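PDB 4AZ1: tyrosine specific protein phosphatase, which probably removes phosphate from phosphotyrosine residues of proteins. Local coordinates for residues S36-T41 against A56-L61; K48-D53 against C93-V98; Y75-N80 against P102-M107; L86-V91 against T211-S216. One frame throughout, in Å; residues are numbered along the deposited sequence. Where two conformers were deposited one is given.

Interaction 1: residues S36-T41 against A56-L61; sequences SISFAT and ANEATL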
loop_
_atom_site.group_PDB
_atom_site.type_symbol
_atom_site.label_atom_id
_atom_site.label_comp_id
_atom_site.label_asym_id
_atom_site.label_seq_id
_atom_site.Cartn_x
_atom_site.Cartn_y
_atom_site.Cartn_z
ATOM N N SER A 36 3.033 27.017 16.591
ATOM C CA SER A 36 3.724 27.949 15.701
ATOM C C SER A 36 4.278 27.285 14.438
ATOM O O SER A 36 4.759 27.974 13.536
ATOM C CB SER A 36 4.894 28.573 16.461
ATOM O OG SER A 36 5.779 27.563 16.925
ATOM N N ILE A 37 4.220 25.954 14.381
ATOM C CA ILE A 37 4.821 25.198 13.284
ATOM C C ILE A 37 3.791 24.742 12.252
ATOM O O ILE A 37 2.708 24.268 12.618
ATOM C CB ILE A 37 5.541 23.957 13.829
ATOM C CG1 ILE A 37 6.487 24.364 14.958
ATOM C CG2 ILE A 37 6.279 23.228 12.718
ATOM C CD1 ILE A 37 7.265 23.215 15.549
ATOM N N SER A 38 4.127 24.877 10.969
ATOM C CA SER A 38 3.268 24.372 9.900
ATOM C C SER A 38 3.377 22.851 9.714
ATOM O O SER A 38 4.480 22.298 9.606
ATOM C CB SER A 38 3.574 25.076 8.577
ATOM O OG SER A 38 2.705 24.609 7.556
ATOM N N PHE A 39 2.222 22.191 9.669
ATOM C CA PHE A 39 2.133 20.772 9.347
ATOM C C PHE A 39 1.136 20.551 8.220
ATOM O O PHE A 39 0.497 19.497 8.151
ATOM C CB PHE A 39 1.675 19.989 10.571
ATOM C CG PHE A 39 2.666 19.993 11.695
ATOM C CD1 PHE A 39 3.729 19.104 11.692
ATOM C CD2 PHE A 39 2.548 20.899 12.751
ATOM C CE1 PHE A 39 4.668 19.093 12.744
ATOM C CE2 PHE A 39 3.475 20.902 13.793
ATOM C CZ PHE A 39 4.538 19.987 13.789
ATOM N N ALA A 40 1.025 21.546 7.336
ATOM C CA ALA A 40 -0.003 21.594 6.296
ATOM C C ALA A 40 -0.203 20.291 5.536
ATOM O O ALA A 40 -1.297 19.720 5.541
ATOM C CB ALA A 40 0.286 22.739 5.310
ATOM N N THR A 41 0.847 19.828 4.870
ATOM C CA THR A 41 0.740 18.640 4.027
ATOM C C THR A 41 0.437 17.393 4.839
ATOM O O THR A 41 -0.379 16.551 4.443
ATOM C CB THR A 41 2.016 18.425 3.210
ATOM O OG1 THR A 41 2.240 19.579 2.386
ATOM C CG2 THR A 41 1.882 17.186 2.324
ATOM N N ALA A 56 4.439 15.389 10.393
ATOM C CA ALA A 56 5.744 15.785 9.844
ATOM C C ALA A 56 5.795 17.286 9.551
ATOM O O ALA A 56 4.901 17.799 8.879
ATOM C CB ALA A 56 6.015 14.997 8.565
ATOM N N ASN A 57 6.834 17.980 10.028
ATOM C CA ASN A 57 7.005 19.412 9.725
ATOM C C ASN A 57 7.026 19.691 8.232
ATOM O O ASN A 57 7.691 18.981 7.479
ATOM C CB ASN A 57 8.306 19.975 10.314
ATOM C CG ASN A 57 8.446 19.711 11.797
ATOM O OD1 ASN A 57 8.128 18.626 12.287
ATOM N ND2 ASN A 57 8.936 20.706 12.521
ATOM N N GLU A 58 6.323 20.741 7.814
ATOM C CA GLU A 58 6.248 21.111 6.408
ATOM C C GLU A 58 7.617 21.484 5.845
ATOM O O GLU A 58 7.988 21.057 4.751
ATOM C CB GLU A 58 5.293 22.298 6.243
ATOM C CG GLU A 58 4.951 22.635 4.804
ATOM C CD GLU A 58 4.166 21.526 4.124
ATOM O OE1 GLU A 58 3.361 20.855 4.811
ATOM O OE2 GLU A 58 4.347 21.329 2.901
ATOM N N ALA A 59 8.365 22.282 6.602
ATOM C CA ALA A 59 9.630 22.845 6.127
ATOM C C ALA A 59 10.657 21.797 5.707
ATOM O O ALA A 59 11.473 22.050 4.825
ATOM C CB ALA A 59 10.223 23.755 7.185
ATOM N N THR A 60 10.621 20.633 6.354
ATOM C CA THR A 60 11.594 19.583 6.090
ATOM C C THR A 60 10.916 18.288 5.631
ATOM O O THR A 60 11.519 17.209 5.658
ATOM C CB THR A 60 12.449 19.304 7.339
ATOM O OG1 THR A 60 11.601 18.884 8.409
ATOM C CG2 THR A 60 13.206 20.557 7.765
ATOM N N LEU A 61 9.664 18.404 5.200
ATOM C CA LEU A 61 8.892 17.248 4.750
ATOM C C LEU A 61 9.610 16.527 3.601
ATOM O O LEU A 61 10.019 17.158 2.630
ATOM C CB LEU A 61 7.497 17.693 4.303
ATOM C CG LEU A 61 6.569 16.587 3.789
ATOM C CD1 LEU A 61 6.171 15.667 4.933
ATOM C CD2 LEU A 61 5.353 17.180 3.152
HETATM O O HOH W 1 7.128 23.555 9.107
#
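Glu58 presents its carboxylate to Thr41 in the first turn of helix 40-44, joining the start of that helix to the type I beta turn Glu58-Leu61. Thr41 N donates to Glu58 OE1 over 2.7 Å, and the nearly straight N-H (167°) meets the oxygen on its syn side. The hydroxyl Thr41 OG1 gives the second bond, 2.8 Å to Glu58 OE2, on its syn lone pair. Gripped at both oxygens, the carboxylate is held against rotation, and its place at the N-terminal end of a helix probably favours the negative charge. A bend at chi2 (65°) turns the Glu58 chain toward Thr41.

Next to it, Leu61 CD2 rests against Thr41 CB at 3.6 Å. Beyond the carboxylate the backbones are tied directly, since Glu58 N donates to Ser38 O at 3.0 Å, and water 1 links that same carbonyl to Ala59 N. Phe39, at the N-cap position, starts out away from 56-61, yet brings the edge of its ring to Ala56 O, 3.3 Å from CD1. Asn57 OD1 accepts from Phe268 N in a neighbouring loop, while its ND2 lies 3.7 Å from Ile37 CG2.

Interaction 2: residues K48-D53 against C93-V98; sequences KNRYLD and CQAPVV. With FMT (formic acid), chain H.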
loop_
_atom_site.group_PDB
_atom_site.type_symbol
_atom_site.label_atom_id
_atom_site.label_comp_id
_atom_site.label_asym_id
_atom_site.label_seq_id
_atom_site.Cartn_x
_atom_site.Cartn_y
_atom_site.Cartn_z
ATOM N N LYS A 48 -3.272 8.646 5.852
ATOM C CA LYS A 48 -2.025 7.898 5.748
ATOM C C LYS A 48 -1.134 8.094 6.955
ATOM O O LYS A 48 0.006 7.616 6.992
ATOM C CB LYS A 48 -1.278 8.259 4.460
ATOM C CG LYS A 48 -1.963 7.734 3.204
ATOM C CD LYS A 48 -1.289 8.244 1.943
ATOM C CE LYS A 48 -1.972 7.671 0.698
ATOM N NZ LYS A 48 -1.499 8.341 -0.542
ATOM N N ASN A 49 -1.646 8.809 7.947
ATOM C CA ASN A 49 -0.915 8.946 9.196
ATOM C C ASN A 49 -1.260 7.792 10.131
ATOM O O ASN A 49 -2.442 7.517 10.373
ATOM C CB ASN A 49 -1.227 10.301 9.834
ATOM C CG ASN A 49 -0.648 11.455 9.039
ATOM O OD1 ASN A 49 0.334 11.282 8.313
ATOM N ND2 ASN A 49 -1.239 12.638 9.180
ATOM N N ARG A 50 -0.238 7.104 10.634
ATOM C CA ARG A 50 -0.455 6.042 11.601
ATOM C C ARG A 50 -1.017 6.606 12.920
ATOM O O ARG A 50 -1.890 6.008 13.549
ATOM C CB ARG A 50 0.843 5.279 11.847
ATOM C CG ARG A 50 0.697 4.060 12.769
ATOM C CD ARG A 50 2.005 3.240 12.860
ATOM N NE ARG A 50 2.326 2.587 11.586
ATOM C CZ ARG A 50 1.774 1.452 11.161
ATOM N NH1 ARG A 50 0.885 0.823 11.914
ATOM N NH2 ARG A 50 2.113 0.934 9.983
ATOM N N TYR A 51 -0.517 7.763 13.332
ATOM C CA TYR A 51 -0.995 8.400 14.557
ATOM C C TYR A 51 -1.473 9.815 14.230
ATOM O O TYR A 51 -0.734 10.611 13.645
ATOM C CB TYR A 51 0.116 8.430 15.610
ATOM C CG TYR A 51 0.650 7.056 15.949
ATOM C CD1 TYR A 51 -0.011 6.240 16.861
ATOM C CD2 TYR A 51 1.804 6.569 15.349
ATOM C CE1 TYR A 51 0.467 4.968 17.177
ATOM C CE2 TYR A 51 2.304 5.286 15.661
ATOM C CZ TYR A 51 1.617 4.493 16.572
ATOM O OH TYR A 51 2.075 3.229 16.909
ATOM N N LEU A 52 -2.703 10.118 14.616
ATOM C CA LEU A 52 -3.315 11.409 14.299
ATOM C C LEU A 52 -2.504 12.652 14.705
ATOM O O LEU A 52 -2.449 13.624 13.947
ATOM C CB LEU A 52 -4.737 11.475 14.864
ATOM C CG LEU A 52 -5.719 10.543 14.141
ATOM C CD1 LEU A 52 -7.148 10.795 14.586
ATOM C CD2 LEU A 52 -5.589 10.659 12.615
ATOM N N ASP A 53 -1.855 12.611 15.865
ATOM C CA ASP A 53 -1.113 13.777 16.354
ATOM C C ASP A 53 0.415 13.674 16.225
ATOM O O ASP A 53 1.160 14.430 16.871
ATOM C CB ASP A 53 -1.490 14.073 17.808
ATOM C CG ASP A 53 -1.335 12.864 18.705
ATOM O OD1 ASP A 53 -0.798 11.834 18.233
ATOM O OD2 ASP A 53 -1.749 12.952 19.881
ATOM N N CYS A 93 10.946 8.690 9.554
ATOM C CA CYS A 93 9.540 8.617 9.171
ATOM C C CYS A 93 8.824 7.548 9.945
ATOM O O CYS A 93 9.458 6.753 10.641
ATOM C CB CYS A 93 9.404 8.366 7.662
ATOM S SG CYS A 93 10.164 6.815 7.126
ATOM N N GLN A 94 7.499 7.546 9.855
ATOM C CA GLN A 94 6.692 6.539 10.550
ATOM C C GLN A 94 6.793 5.232 9.775
ATOM O O GLN A 94 7.300 5.205 8.634
ATOM C CB GLN A 94 5.219 6.980 10.577
ATOM C CG GLN A 94 4.620 7.019 9.166
ATOM C CD GLN A 94 3.129 7.335 9.130
ATOM O OE1 GLN A 94 2.521 7.707 10.138
ATOM N NE2 GLN A 94 2.536 7.190 7.953
ATOM N N ALA A 95 6.346 4.144 10.390
ATOM C CA ALA A 95 6.110 2.902 9.653
ATOM C C ALA A 95 4.851 3.169 8.820
ATOM O O ALA A 95 3.787 3.473 9.379
ATOM C CB ALA A 95 5.884 1.721 10.634
ATOM N N PRO A 96 4.965 3.080 7.486
ATOM C CA PRO A 96 3.795 3.373 6.628
ATOM C C PRO A 96 2.622 2.438 6.923
ATOM O O PRO A 96 2.838 1.252 7.219
ATOM C CB PRO A 96 4.321 3.114 5.203
ATOM C CG PRO A 96 5.482 2.115 5.400
ATOM C CD PRO A 96 6.118 2.564 6.716
ATOM N N VAL A 97 1.405 2.972 6.883
ATOM C CA VAL A 97 0.220 2.139 7.028
ATOM C C VAL A 97 -0.022 1.440 5.694
ATOM O O VAL A 97 0.584 1.809 4.685
ATOM C CB VAL A 97 -1.011 2.957 7.460
ATOM C CG1 VAL A 97 -0.715 3.717 8.754
ATOM C CG2 VAL A 97 -1.429 3.928 6.361
ATOM N N VAL A 98 -0.870 0.416 5.694
ATOM C CA VAL A 98 -1.095 -0.390 4.491
ATOM C C VAL A 98 -1.374 0.473 3.258
ATOM O O VAL A 98 -0.719 0.319 2.228
ATOM C CB VAL A 98 -2.205 -1.443 4.717
ATOM C CG1 VAL A 98 -2.659 -2.075 3.392
ATOM C CG2 VAL A 98 -1.688 -2.520 5.672
HETATM C C FMT H . 5.479 6.470 5.883
HETATM O O1 FMT H . 4.676 7.414 5.914
HETATM O O2 FMT H . 6.680 6.534 6.189
HETATM O O HOH W 2 1.497 5.636 5.507
#
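The Gln94 amide and the Arg50 guanidinium each bond to the backbone of the other segment, joining 48-53, whose Lys-Asn-Arg-Tyr sequence matches the phosphotyrosine-recognition loop of this family, to the Gln-Ala-Pro segment following strand 90-93. Two hydrogen bonds use the Gln94 amide. Its NE2 donates to Lys48 O at 2.7 Å, within both the amide plane and the carbonyl plane, and its OE1 accepts Arg50 N at 2.9 Å with an N-H angle of 169°. Beyond CG the Gln94 chain is extended, carrying the amide across to the opposite backbone.

The guanidinium of Arg50 bonds in turn to the other backbone. NE (2.8 Å) and NH2 (3.1 Å) both donate side-on to Ala95 O from one face of its carbonyl plane, and NH2 adds a weak bond to Pro96 O. A bend at chi3 (-68°) brings this edge round. NH2 also forms a salt bridge with Asp131, while Arg50 O accepts from Arg35 of the second subunit.

Van der Waals packing comes from Val97, whose CG1 sits 4.1 Å above the centre of the guanidinium plane and 3.7 Å from Arg50 CA. Water 2 bridges Lys48 O and Val97 N, and formic acid takes a further bond from Gln94 NE2 to its O1, 3.0 Å. Because NE2 meets an acceptor, Lys48 O, and OE1 a donor, Arg50 N, the turn of the amide is settled.

Interaction 3: residues Y75-N80 against P102-M107; sequences YYINGN and PDFLAM. With FMT (formic acid), chain H.
Ile77 packs against Phe104 and Met107, the apolar centre where the approach to edge strand 79-82 of the mixed central sheet meets helix 101-110 of the tyrosine phosphatase fold. Ile77 CG2 lies 3.9 Å from Phe104 CA and near the plane of the phenyl ring, at its edge. The other branch ends at CD1, 4.1 Å from Met107 CE, the two side chains crossing at about a right angle. Bends at chi2 (-88°) and chi3 bring Met107 CE to Ile77. Val91 and Cys93 of the neighbouring strand 90-93 also touch Ile77, and Tyr133 meets the Phe104 ring edge-to-face.

Further out, Tyr75 lays a ring face over the helix backbone, with Met107 N 3.9 Å above the plane and offset toward the rim. Tyr75 CE1 approaches Met107 CB to 3.5 Å, and CD2 meets the methyl of Ala106. This tyrosine has a second conformer, so these ring contacts hold for one of two positions and are less certain.

At the polar edge, Tyr76 N donates to Asp103 OD2 at 3.1 Å with an N-H angle of 164°. It comes from the anti side of the carboxylate, 23° out of its plane; the same oxygen forms a salt bridge with Lys48, which should help keep the buried acid ionised. The Tyr76 side chain starts out away from the helix, and its OH is hydrogen-bonded to Asn49 OD1 and Ser42 OG. Asn78 centres an inverse gamma turn, and Asn78 N donates to O1 of the formic acid at 2.8 Å.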
loop_
_atom_site.group_PDB
_atom_site.type_symbol
_atom_site.label_atom_id
_atom_site.label_comp_id
_atom_site.label_asym_id
_atom_site.label_seq_id
_atom_site.Cartn_x
_atom_site.Cartn_y
_atom_site.Cartn_z
ATOM N N TYR A 75 3.369 11.411 -3.883
ATOM C CA TYR A 75 3.171 10.500 -2.772
ATOM C C TYR A 75 3.517 11.148 -1.449
ATOM O O TYR A 75 4.226 12.153 -1.387
ATOM C CB TYR A 75 3.953 9.202 -2.967
ATOM C CG TYR A 75 5.394 9.418 -3.331
ATOM C CD1 TYR A 75 6.312 9.809 -2.376
ATOM C CD2 TYR A 75 5.836 9.228 -4.633
ATOM C CE1 TYR A 75 7.624 10.006 -2.696
ATOM C CE2 TYR A 75 7.155 9.425 -4.966
ATOM C CZ TYR A 75 8.046 9.815 -3.990
ATOM O OH TYR A 75 9.369 10.020 -4.298
ATOM N N TYR A 76 3.008 10.549 -0.387
ATOM C CA TYR A 76 3.174 11.095 0.943
ATOM C C TYR A 76 3.734 10.033 1.865
ATOM O O TYR A 76 3.191 8.920 1.974
ATOM C CB TYR A 76 1.844 11.631 1.493
ATOM C CG TYR A 76 1.884 11.959 2.977
ATOM C CD1 TYR A 76 2.318 13.199 3.419
ATOM C CD2 TYR A 76 1.469 11.033 3.929
ATOM C CE1 TYR A 76 2.355 13.504 4.763
ATOM C CE2 TYR A 76 1.501 11.335 5.283
ATOM C CZ TYR A 76 1.945 12.571 5.688
ATOM O OH TYR A 76 1.980 12.877 7.025
ATOM N N ILE A 77 4.846 10.371 2.503
ATOM C CA ILE A 77 5.267 9.649 3.669
ATOM C C ILE A 77 5.276 10.662 4.817
ATOM O O ILE A 77 5.614 11.840 4.621
ATOM C CB ILE A 77 6.625 8.949 3.471
ATOM C CG1 ILE A 77 7.774 9.951 3.490
ATOM C CG2 ILE A 77 6.621 8.128 2.154
ATOM C CD1 ILE A 77 9.111 9.328 3.896
ATOM N N ASN A 78 4.836 10.230 5.993
ATOM C CA ASN A 78 4.939 11.063 7.189
ATOM C C ASN A 78 6.410 11.033 7.608
ATOM O O ASN A 78 6.814 10.198 8.428
ATOM C CB ASN A 78 4.038 10.488 8.283
ATOM C CG ASN A 78 3.998 11.334 9.537
ATOM O OD1 ASN A 78 5.006 11.897 9.966
ATOM N ND2 ASN A 78 2.824 11.402 10.152
ATOM N N GLY A 79 7.222 11.904 7.009
ATOM C CA GLY A 79 8.657 11.849 7.244
ATOM C C GLY A 79 9.380 13.154 6.989
ATOM O O GLY A 79 8.886 14.020 6.264
ATOM N N ASN A 80 10.561 13.298 7.586
ATOM C CA ASN A 80 11.337 14.523 7.434
ATOM C C ASN A 80 12.802 14.236 7.159
ATOM O O ASN A 80 13.349 13.226 7.628
ATOM C CB ASN A 80 11.230 15.386 8.688
ATOM C CG ASN A 80 9.810 15.836 8.968
ATOM O OD1 ASN A 80 9.054 15.141 9.654
ATOM N ND2 ASN A 80 9.442 17.014 8.452
ATOM N N PRO A 102 2.355 1.890 -0.767
ATOM C CA PRO A 102 2.795 2.149 -2.143
ATOM C C PRO A 102 3.579 3.462 -2.239
ATOM O O PRO A 102 4.569 3.532 -2.987
ATOM C CB PRO A 102 1.478 2.257 -2.923
ATOM C CG PRO A 102 0.480 1.488 -2.113
ATOM C CD PRO A 102 0.891 1.699 -0.683
ATOM N N ASP A 103 3.134 4.483 -1.506
ATOM C CA ASP A 103 3.864 5.751 -1.422
ATOM C C ASP A 103 5.279 5.534 -0.901
ATOM O O ASP A 103 6.248 6.118 -1.402
ATOM C CB ASP A 103 3.144 6.705 -0.474
ATOM C CG ASP A 103 1.707 6.961 -0.884
ATOM O OD1 ASP A 103 0.875 6.019 -0.787
ATOM O OD2 ASP A 103 1.418 8.108 -1.292
ATOM N N PHE A 104 5.394 4.700 0.119
ATOM C CA PHE A 104 6.678 4.492 0.776
ATOM C C PHE A 104 7.638 3.833 -0.215
ATOM O O PHE A 104 8.775 4.290 -0.401
ATOM C CB PHE A 104 6.472 3.627 2.018
ATOM C CG PHE A 104 7.734 3.341 2.801
ATOM C CD1 PHE A 104 8.372 4.345 3.519
ATOM C CD2 PHE A 104 8.258 2.056 2.844
ATOM C CE1 PHE A 104 9.522 4.066 4.260
ATOM C CE2 PHE A 104 9.413 1.773 3.579
ATOM C CZ PHE A 104 10.039 2.773 4.286
ATOM N N LEU A 105 7.166 2.778 -0.871
ATOM C CA LEU A 105 7.999 2.040 -1.822
ATOM C C LEU A 105 8.359 2.905 -3.024
ATOM O O LEU A 105 9.483 2.832 -3.552
ATOM C CB LEU A 105 7.301 0.750 -2.279
ATOM C CG LEU A 105 7.013 -0.276 -1.173
ATOM C CD1 LEU A 105 6.413 -1.583 -1.729
ATOM C CD2 LEU A 105 8.244 -0.576 -0.354
ATOM N N ALA A 106 7.401 3.718 -3.464
ATOM C CA ALA A 106 7.638 4.606 -4.596
ATOM C C ALA A 106 8.730 5.613 -4.257
ATOM O O ALA A 106 9.561 5.962 -5.108
ATOM C CB ALA A 106 6.362 5.335 -4.983
ATOM N N MET A 107 8.700 6.098 -3.018
ATOM C CA MET A 107 9.723 7.007 -2.522
ATOM C C MET A 107 11.081 6.331 -2.563
ATOM O O MET A 107 12.033 6.903 -3.089
ATOM C CB MET A 107 9.408 7.461 -1.094
ATOM C CG MET A 107 10.429 8.438 -0.510
ATOM S SD MET A 107 11.820 7.617 0.327
ATOM C CE MET A 107 10.908 6.561 1.470
HETATM C C FMT H . 5.479 6.470 5.883
HETATM O O1 FMT H . 4.676 7.414 5.914
HETATM O O2 FMT H . 6.680 6.534 6.189
#

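Interaction 4: residues L86-V91 against T211-S216; sequences LPHKFV and TNVKNS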
loop_
_atom_site.group_PDB
_atom_site.type_symbol
_atom_site.label_atom_id
_atom_site.label_comp_id
_atom_site.label_asym_id
_atom_site.label_seq_id
_atom_site.Cartn_x
_atom_site.Cartn_y
_atom_site.Cartn_z
ATOM N N LEU A 86 26.570 16.288 8.839
ATOM C CA LEU A 86 27.375 15.085 8.992
ATOM C C LEU A 86 27.434 14.390 7.636
ATOM O O LEU A 86 26.774 14.842 6.693
ATOM C CB LEU A 86 26.761 14.186 10.059
ATOM C CG LEU A 86 26.704 14.825 11.446
ATOM C CD1 LEU A 86 26.028 13.872 12.397
ATOM C CD2 LEU A 86 28.090 15.190 11.942
ATOM N N PRO A 87 28.263 13.332 7.509
ATOM C CA PRO A 87 28.380 12.699 6.190
ATOM C C PRO A 87 27.067 12.113 5.700
ATOM O O PRO A 87 26.821 12.095 4.495
ATOM C CB PRO A 87 29.403 11.590 6.436
ATOM C CG PRO A 87 30.318 12.189 7.456
ATOM C CD PRO A 87 29.359 12.903 8.406
ATOM N N HIS A 88 26.234 11.646 6.621
ATOM C CA HIS A 88 24.933 11.110 6.234
ATOM C C HIS A 88 23.774 12.002 6.663
ATOM O O HIS A 88 23.781 12.580 7.763
ATOM C CB HIS A 88 24.728 9.689 6.787
ATOM C CG HIS A 88 25.612 8.668 6.149
ATOM N ND1 HIS A 88 26.880 8.384 6.616
ATOM C CD2 HIS A 88 25.425 7.879 5.063
ATOM C CE1 HIS A 88 27.427 7.457 5.852
ATOM N NE2 HIS A 88 26.565 7.131 4.904
ATOM N N LYS A 89 22.788 12.109 5.777
ATOM C CA LYS A 89 21.489 12.676 6.107
ATOM C C LYS A 89 20.558 11.500 6.304
ATOM O O LYS A 89 20.857 10.375 5.876
ATOM C CB LYS A 89 20.951 13.538 4.962
ATOM C CG LYS A 89 21.838 14.697 4.561
ATOM C CD LYS A 89 21.047 15.696 3.725
ATOM C CE LYS A 89 21.928 16.846 3.244
ATOM N NZ LYS A 89 21.126 17.976 2.675
ATOM N N PHE A 90 19.421 11.758 6.939
ATOM C CA PHE A 90 18.499 10.691 7.262
ATOM C C PHE A 90 17.093 11.096 6.880
ATOM O O PHE A 90 16.778 12.287 6.817
ATOM C CB PHE A 90 18.591 10.386 8.757
ATOM C CG PHE A 90 19.925 9.833 9.159
ATOM C CD1 PHE A 90 20.976 10.685 9.502
ATOM C CD2 PHE A 90 20.150 8.456 9.150
ATOM C CE1 PHE A 90 22.222 10.169 9.854
ATOM C CE2 PHE A 90 21.394 7.931 9.500
ATOM C CZ PHE A 90 22.432 8.791 9.852
ATOM N N VAL A 91 16.259 10.106 6.589
ATOM C CA VAL A 91 14.829 10.341 6.512
ATOM C C VAL A 91 14.197 9.653 7.709
ATOM O O VAL A 91 14.159 8.419 7.788
ATOM C CB VAL A 91 14.220 9.822 5.194
ATOM C CG1 VAL A 91 12.723 10.040 5.194
ATOM C CG2 VAL A 91 14.847 10.551 4.003
ATOM N N THR A 211 27.193 0.752 11.942
ATOM C CA THR A 211 28.169 0.267 10.970
ATOM C C THR A 211 27.527 0.201 9.589
ATOM O O THR A 211 28.126 0.635 8.604
ATOM C CB THR A 211 28.748 -1.093 11.378
ATOM O OG1 THR A 211 29.623 -0.910 12.499
ATOM C CG2 THR A 211 29.533 -1.722 10.230
ATOM N N ASN A 212 26.299 -0.311 9.518
ATOM C CA ASN A 212 25.560 -0.284 8.264
ATOM C C ASN A 212 25.431 1.126 7.715
ATOM O O ASN A 212 25.708 1.352 6.543
ATOM C CB ASN A 212 24.167 -0.900 8.415
ATOM C CG ASN A 212 24.213 -2.396 8.564
ATOM O OD1 ASN A 212 23.488 -2.970 9.370
ATOM N ND2 ASN A 212 25.094 -3.038 7.805
ATOM N N VAL A 213 24.999 2.059 8.566
ATOM C CA VAL A 213 24.860 3.454 8.161
ATOM C C VAL A 213 26.153 3.972 7.545
ATOM O O VAL A 213 26.147 4.488 6.421
ATOM C CB VAL A 213 24.408 4.361 9.335
ATOM C CG1 VAL A 213 24.545 5.821 8.980
ATOM C CG2 VAL A 213 22.973 4.066 9.697
ATOM N N LYS A 214 27.263 3.798 8.260
ATOM C CA LYS A 214 28.561 4.306 7.812
ATOM C C LYS A 214 29.029 3.706 6.492
ATOM O O LYS A 214 29.662 4.393 5.680
ATOM C CB LYS A 214 29.632 4.024 8.859
ATOM C CG LYS A 214 29.442 4.730 10.175
ATOM C CD LYS A 214 30.573 4.340 11.116
ATOM C CE LYS A 214 30.053 4.070 12.519
ATOM N NZ LYS A 214 30.985 3.210 13.304
ATOM N N ASN A 215 28.753 2.420 6.292
ATOM C CA ASN A 215 29.189 1.726 5.081
ATOM C C ASN A 215 28.234 1.968 3.904
ATOM O O ASN A 215 28.506 1.557 2.776
ATOM C CB ASN A 215 29.367 0.220 5.360
ATOM C CG ASN A 215 30.499 -0.069 6.346
ATOM O OD1 ASN A 215 31.182 0.843 6.812
ATOM N ND2 ASN A 215 30.693 -1.347 6.670
ATOM N N SER A 216 27.112 2.638 4.172
ATOM C CA SER A 216 26.139 2.965 3.120
ATOM C C SER A 216 26.578 4.238 2.390
ATOM O O SER A 216 27.410 4.989 2.907
ATOM C CB SER A 216 24.756 3.177 3.736
ATOM O OG SER A 216 24.659 4.490 4.255
#
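The side chains of His88 and Val213 lie antiparallel, the imidazole running on to the C-terminal end of helix 203-215. From CB the ring is set off with CG anti to the carbonyl carbon (chi1 -69°). At CG the neighbour is Val213 CG1, whose methyl stands over the ring face in a CH-pi contact, 4.3 Å from the His88 centroid and 17° off the ring normal. ND1 turns to Tyr240 OH, a hydrogen-bond partner on helix 232-247. The imidazole thus spans two helices from the approach to strand 90-93, which lies beside strand 222-225 in the central sheet of the phosphatase fold.

Further along, CE1 passes 3.3 Å from Val213 O, which lies over a ring face, and CD2 comes to 3.6 Å from Ser216 OG. At the tip NE2 donates to Ser216 O over 3.0 Å, with the N-H nearly straight (168°) and the acceptor in the ring plane, although the donor stands well above the carbonyl plane. Val213 O is close to NE2 too, but badly angled for a bond; it accepts instead from Ser216 N and from Ser216 OG, the latter at 2.6 Å. Phe90, on the same segment as His88, also turns its ring edge to Val213, with CZ 3.7 Å from Val213 CG1.

In the fold
Interactions 2 and 3, with centres about 10 Å apart, are joined directly: besides the Lys48-Asp103 salt bridge, Asn49 OD1 is 2.6 Å from Tyr76 OH, and both contacts bind one formic acid, probably from the crystallisation liquor. Interaction 1 lies about 15 Å from each; its Thr60 OG1 is 2.9 Å from Asn80 ND2 of interaction 3, probably a hydrogen bond. Interaction 4 is on the far side of the chain's centre from interaction 2, about 24 Å between centres, yet meets interaction 3 through Ile77 CD1 and Val91 CG1 (3.9 Å). Tyr51 OH and Ser227 OG link interaction 2 to the end of strand 222-225 and the loop after it, where His-Cys-Ser matches the start of the family's phosphate-binding signature.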